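Local coordinates for OTU domain-containing protein wMelOTU (Wolbachia pipientis wMel, PDB 6W9O) that probably acts as a bacterial effector that removes ubiquitin from proteins, using the OTU-type cysteine protease fold, at residues A72-Q84 / V110-R122. Numbering follows the deposited sequence. Where two conformers were deposited one is given.
Sequences AEKLRNDCREFAQ and VDNYTADIMRNSR
Arg76, the long knob of helix 72-84, plugs the hollow formed where 116-122 winds through two type I beta turns that share Arg119. Its chain runs extended from CG to NE past the carbonyl of Ile117, which accepts a hydrogen bond from NH1 (NH1 to Ile117 O 2.9 Å, N-H...O 157°). Beyond it the guanidinium meets Arg122 O end-on in its own plane, NH1 and NH2 both donating to that one oxygen; Ile117 O also lies in this plane, while Asn120 CA rests over one face, 3.6 Å above it. Ser52 also accepts from NH2, and Phe55 of helix 53-66 packs against the same side chain.

Farther along, the helix meets 110-116 nearly antiparallel, axes 8.8 Å apart at their closest. Here the CB of Ala83 is a small bump set in the notch between Tyr113 CD1 (3.6 Å) and Thr114 CG2. The Cys79 CB sits beside Ile117 CG1 at 3.8 Å. Ile117 is a forked bump, its other branch, CG2, pressing on Arg80 CB. Tyr113 reaches past Ala83 to Cys79 because its ring stands anti to the backbone N (chi1 -180°), and its hydroxyl goes on to Glu129 of helix 126-137.

Along the outer border Met118 curls back, bent at chi2 and chi3, and lays SD against the helix backbone, 3.6 Å from Asn77 N. Arg80 crosses Thr114 at about a right angle and gives Thr114 O a weak bond from NH1. At the far end one water bridges Gln84 NE2 and, weakly, Thr114 OG1.

The chemistry is thus divided: largely apolar packing, with a weak bond and a water at its border, mates the helices within the OTU domain, while a buried arginine, gripping main-chain carbonyls instead of a carboxylate across this contact, probably holds the two turns in shape, since it ties Ile117 O to Arg122 O.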
loop_
_atom_site.group_PDB
_atom_site.type_symbol
_atom_site.label_atom_id
_atom_site.label_comp_id
_atom_site.label_asym_id
_atom_site.label_seq_id
_atom_site.Cartn_x
_atom_site.Cartn_y
_atom_site.Cartn_z
ATOM N N ALA A 72 2.660 -3.197 -10.715
ATOM C CA ALA A 72 1.678 -3.774 -9.816
ATOM C C ALA A 72 1.786 -5.297 -9.790
ATOM O O ALA A 72 1.609 -5.928 -8.719
ATOM C CB ALA A 72 0.274 -3.308 -10.239
ATOM N N GLU A 73 2.084 -5.903 -10.937
ATOM C CA GLU A 73 2.278 -7.358 -10.978
ATOM C C GLU A 73 3.472 -7.774 -10.134
ATOM O O GLU A 73 3.429 -8.806 -9.452
ATOM C CB GLU A 73 2.422 -7.857 -12.423
ATOM C CG GLU A 73 2.670 -9.339 -12.499
ATOM C CD GLU A 73 2.843 -9.830 -13.920
ATOM O OE1 GLU A 73 2.663 -11.046 -14.143
ATOM O OE2 GLU A 73 3.166 -9.005 -14.814
ATOM N N LYS A 74 4.577 -7.011 -10.206
ATOM C CA LYS A 74 5.738 -7.360 -9.404
ATOM C C LYS A 74 5.416 -7.256 -7.915
ATOM O O LYS A 74 5.879 -8.093 -7.140
ATOM C CB LYS A 74 6.899 -6.424 -9.777
ATOM C CG LYS A 74 8.177 -6.588 -8.899
ATOM C CD LYS A 74 8.791 -7.944 -8.948
ATOM C CE LYS A 74 10.232 -7.894 -8.383
ATOM N NZ LYS A 74 10.831 -9.265 -8.421
ATOM N N LEU A 75 4.602 -6.264 -7.509
ATOM C CA LEU A 75 4.228 -6.145 -6.100
ATOM C C LEU A 75 3.406 -7.357 -5.646
ATOM O O LEU A 75 3.637 -7.886 -4.549
ATOM C CB LEU A 75 3.464 -4.848 -5.822
ATOM C CG LEU A 75 4.342 -3.626 -6.081
ATOM C CD1 LEU A 75 3.424 -2.417 -5.984
ATOM C CD2 LEU A 75 5.461 -3.495 -5.023
ATOM N N ARG A 76 2.491 -7.854 -6.502
ATOM C CA ARG A 76 1.788 -9.103 -6.164
ATOM C C ARG A 76 2.778 -10.250 -6.063
ATOM O O ARG A 76 2.699 -11.073 -5.148
ATOM C CB ARG A 76 0.713 -9.429 -7.215
ATOM C CG ARG A 76 -0.493 -8.481 -7.172
ATOM C CD ARG A 76 -1.478 -8.893 -8.266
ATOM N NE ARG A 76 -2.716 -8.086 -8.219
ATOM C CZ ARG A 76 -3.738 -8.333 -7.389
ATOM N NH1 ARG A 76 -3.698 -9.345 -6.494
ATOM N NH2 ARG A 76 -4.812 -7.540 -7.452
ATOM N N ASN A 77 3.763 -10.313 -6.983
ATOM C CA ASN A 77 4.750 -11.396 -6.911
ATOM C C ASN A 77 5.595 -11.325 -5.631
ATOM O O ASN A 77 5.981 -12.371 -5.091
ATOM C CB ASN A 77 5.661 -11.332 -8.125
ATOM C CG ASN A 77 6.438 -12.595 -8.269
ATOM O OD1 ASN A 77 5.855 -13.668 -8.568
ATOM N ND2 ASN A 77 7.766 -12.510 -8.065
ATOM N N ASP A 78 5.874 -10.116 -5.143
ATOM C CA ASP A 78 6.606 -9.964 -3.875
ATOM C C ASP A 78 5.798 -10.571 -2.728
ATOM O O ASP A 78 6.357 -11.174 -1.798
ATOM C CB ASP A 78 6.789 -8.472 -3.543
ATOM C CG ASP A 78 7.764 -7.715 -4.500
ATOM O OD1 ASP A 78 8.658 -8.354 -5.114
ATOM O OD2 ASP A 78 7.569 -6.477 -4.582
ATOM N N CYS A 79 4.471 -10.497 -2.832
ATOM C CA CYS A 79 3.643 -11.064 -1.769
ATOM C C CYS A 79 3.584 -12.572 -1.904
ATOM O O CYS A 79 3.653 -13.298 -0.902
ATOM C CB CYS A 79 2.235 -10.446 -1.844
ATOM S SG CYS A 79 2.271 -8.654 -1.413
ATOM N N ARG A 80 3.508 -13.077 -3.149
ATOM C CA ARG A 80 3.614 -14.514 -3.359
ATOM C C ARG A 80 4.917 -15.047 -2.789
ATOM O O ARG A 80 4.944 -16.093 -2.134
ATOM C CB ARG A 80 3.565 -14.817 -4.867
ATOM C CG ARG A 80 3.807 -16.251 -5.202
ATOM C CD ARG A 80 3.739 -16.435 -6.708
ATOM N NE ARG A 80 4.230 -17.741 -7.104
ATOM C CZ ARG A 80 3.426 -18.758 -7.428
ATOM N NH1 ARG A 80 2.095 -18.593 -7.412
ATOM N NH2 ARG A 80 3.946 -19.935 -7.784
ATOM N N GLU A 81 6.022 -14.367 -3.094
ATOM C CA GLU A 81 7.314 -14.852 -2.620
ATOM C C GLU A 81 7.382 -14.822 -1.096
ATOM O O GLU A 81 7.901 -15.752 -0.478
ATOM C CB GLU A 81 8.410 -13.956 -3.219
ATOM C CG GLU A 81 8.571 -14.219 -4.708
ATOM C CD GLU A 81 9.762 -13.489 -5.317
ATOM O OE1 GLU A 81 10.263 -12.513 -4.721
ATOM O OE2 GLU A 81 10.161 -13.904 -6.432
ATOM N N PHE A 82 6.873 -13.753 -0.480
ATOM C CA PHE A 82 6.827 -13.717 0.974
ATOM C C PHE A 82 6.130 -14.953 1.537
ATOM O O PHE A 82 6.615 -15.586 2.490
ATOM C CB PHE A 82 6.131 -12.420 1.405
ATOM C CG PHE A 82 6.056 -12.246 2.891
ATOM C CD1 PHE A 82 6.975 -11.448 3.551
ATOM C CD2 PHE A 82 5.019 -12.860 3.622
ATOM C CE1 PHE A 82 6.911 -11.264 4.950
ATOM C CE2 PHE A 82 4.917 -12.659 4.989
ATOM C CZ PHE A 82 5.868 -11.877 5.679
ATOM N N ALA A 83 4.986 -15.323 0.952
ATOM C CA ALA A 83 4.232 -16.479 1.439
ATOM C C ALA A 83 4.940 -17.801 1.187
ATOM O O ALA A 83 4.768 -18.741 1.971
ATOM C CB ALA A 83 2.856 -16.517 0.780
ATOM N N GLN A 84 5.780 -17.887 0.147
ATOM C CA GLN A 84 6.521 -19.117 -0.115
ATOM C C GLN A 84 7.782 -19.271 0.728
ATOM O O GLN A 84 8.317 -20.381 0.801
ATOM C CB GLN A 84 6.974 -19.129 -1.571
ATOM C CG GLN A 84 5.802 -19.286 -2.516
ATOM C CD GLN A 84 6.209 -19.091 -3.958
ATOM O OE1 GLN A 84 7.061 -18.258 -4.271
ATOM N NE2 GLN A 84 5.590 -19.852 -4.844
ATOM N N VAL A 110 -1.760 -21.301 2.935
ATOM C CA VAL A 110 -0.652 -20.560 2.341
ATOM C C VAL A 110 -0.508 -20.898 0.865
ATOM O O VAL A 110 -0.225 -20.035 0.033
ATOM C CB VAL A 110 0.637 -20.854 3.128
ATOM C CG1 VAL A 110 1.853 -20.340 2.374
ATOM C CG2 VAL A 110 0.545 -20.213 4.518
ATOM N N ASP A 111 -0.654 -22.159 0.511
ATOM C CA ASP A 111 -0.560 -22.502 -0.903
ATOM C C ASP A 111 -1.680 -21.865 -1.718
ATOM O O ASP A 111 -1.428 -21.368 -2.820
ATOM C CB ASP A 111 -0.507 -24.010 -1.095
ATOM C CG ASP A 111 0.774 -24.589 -0.570
ATOM O OD1 ASP A 111 0.717 -25.688 0.009
ATOM O OD2 ASP A 111 1.833 -23.923 -0.700
ATOM N N ASN A 112 -2.910 -21.852 -1.195
ATOM C CA ASN A 112 -3.983 -21.152 -1.895
ATOM C C ASN A 112 -3.645 -19.680 -2.092
ATOM O O ASN A 112 -3.880 -19.124 -3.173
ATOM C CB ASN A 112 -5.290 -21.266 -1.128
ATOM C CG ASN A 112 -5.816 -22.662 -1.109
ATOM O OD1 ASN A 112 -6.711 -22.981 -0.326
ATOM N ND2 ASN A 112 -5.277 -23.509 -1.975
ATOM N N TYR A 113 -3.085 -19.037 -1.056
ATOM C CA TYR A 113 -2.678 -17.631 -1.164
ATOM C C TYR A 113 -1.679 -17.428 -2.291
ATOM O O TYR A 113 -1.785 -16.451 -3.042
ATOM C CB TYR A 113 -2.040 -17.175 0.165
ATOM C CG TYR A 113 -1.579 -15.720 0.171
ATOM C CD1 TYR A 113 -0.324 -15.342 -0.328
ATOM C CD2 TYR A 113 -2.415 -14.712 0.655
ATOM C CE1 TYR A 113 0.075 -14.008 -0.330
ATOM C CE2 TYR A 113 -2.016 -13.374 0.651
ATOM C CZ TYR A 113 -0.757 -13.034 0.172
ATOM O OH TYR A 113 -0.346 -11.695 0.172
ATOM N N THR A 114 -0.675 -18.316 -2.413
ATOM C CA THR A 114 0.359 -18.079 -3.423
ATOM C C THR A 114 -0.243 -18.080 -4.829
ATOM O O THR A 114 0.268 -17.396 -5.723
ATOM C CB THR A 114 1.511 -19.094 -3.300
ATOM O OG1 THR A 114 1.025 -20.402 -3.613
ATOM C CG2 THR A 114 2.045 -19.137 -1.878
ATOM N N ALA A 115 -1.324 -18.830 -5.039
ATOM C CA ALA A 115 -2.021 -18.759 -6.326
ATOM C C ALA A 115 -2.928 -17.534 -6.400
ATOM O O ALA A 115 -2.908 -16.795 -7.391
ATOM C CB ALA A 115 -2.829 -20.030 -6.559
ATOM N N ASP A 116 -3.733 -17.315 -5.352
ATOM C CA ASP A 116 -4.761 -16.279 -5.413
ATOM C C ASP A 116 -4.164 -14.883 -5.506
ATOM O O ASP A 116 -4.762 -14.002 -6.151
ATOM C CB ASP A 116 -5.654 -16.358 -4.180
ATOM C CG ASP A 116 -7.018 -15.643 -4.398
ATOM O OD1 ASP A 116 -7.632 -15.801 -5.498
ATOM O OD2 ASP A 116 -7.473 -14.935 -3.468
ATOM N N ILE A 117 -3.013 -14.625 -4.852
ATOM C CA ILE A 117 -2.469 -13.283 -4.798
ATOM C C ILE A 117 -2.018 -12.785 -6.169
ATOM O O ILE A 117 -1.905 -11.581 -6.361
ATOM C CB ILE A 117 -1.360 -13.203 -3.729
ATOM C CG1 ILE A 117 -1.020 -11.733 -3.363
ATOM C CG2 ILE A 117 -0.059 -13.893 -4.242
ATOM C CD1 ILE A 117 -2.199 -10.969 -2.781
ATOM N N MET A 118 -1.807 -13.687 -7.122
ATOM C CA MET A 118 -1.419 -13.268 -8.459
ATOM C C MET A 118 -2.612 -12.932 -9.336
ATOM O O MET A 118 -2.413 -12.479 -10.463
ATOM C CB MET A 118 -0.582 -14.350 -9.141
ATOM C CG MET A 118 0.749 -14.612 -8.380
ATOM S SD MET A 118 1.738 -13.151 -8.049
ATOM C CE MET A 118 2.030 -12.482 -9.705
ATOM N N ARG A 119 -3.839 -13.124 -8.849
ATOM C CA ARG A 119 -5.035 -12.853 -9.647
ATOM C C ARG A 119 -5.485 -11.421 -9.410
ATOM O O ARG A 119 -5.560 -10.982 -8.258
ATOM C CB ARG A 119 -6.170 -13.797 -9.225
ATOM C CG ARG A 119 -5.832 -15.272 -9.420
ATOM C CD ARG A 119 -7.000 -16.156 -8.976
ATOM N NE ARG A 119 -6.706 -17.570 -9.183
ATOM C CZ ARG A 119 -6.662 -18.484 -8.222
ATOM N NH1 ARG A 119 -6.937 -18.170 -6.955
ATOM N NH2 ARG A 119 -6.363 -19.739 -8.538
ATOM N N ASN A 120 -5.788 -10.684 -10.493
ATOM C CA ASN A 120 -6.269 -9.317 -10.290
ATOM C C ASN A 120 -7.568 -9.292 -9.490
ATOM O O ASN A 120 -7.855 -8.271 -8.850
ATOM C CB ASN A 120 -6.504 -8.639 -11.633
ATOM C CG ASN A 120 -5.191 -8.218 -12.298
ATOM O OD1 ASN A 120 -4.204 -7.926 -11.631
ATOM N ND2 ASN A 120 -5.190 -8.185 -13.614
ATOM N N SER A 121 -8.295 -10.409 -9.481
ATOM C CA SER A 121 -9.539 -10.514 -8.722
ATOM C C SER A 121 -9.316 -10.420 -7.216
ATOM O O SER A 121 -10.267 -10.077 -6.492
ATOM C CB SER A 121 -10.292 -11.809 -9.040
ATOM O OG SER A 121 -9.462 -12.957 -8.861
ATOM N N ARG A 122 -8.115 -10.706 -6.704
ATOM C CA ARG A 122 -7.857 -10.674 -5.267
ATOM C C ARG A 122 -7.397 -9.262 -4.931
ATOM O O ARG A 122 -6.281 -8.873 -5.274
ATOM C CB ARG A 122 -6.769 -11.697 -4.920
ATOM C CG ARG A 122 -6.201 -11.524 -3.534
ATOM C CD ARG A 122 -7.255 -11.699 -2.447
ATOM N NE ARG A 122 -6.591 -11.910 -1.147
ATOM C CZ ARG A 122 -6.257 -13.102 -0.655
ATOM N NH1 ARG A 122 -6.550 -14.225 -1.320
ATOM N NH2 ARG A 122 -5.641 -13.177 0.530
HETATM O O HOH W 1 3.941 -22.155 -3.632
#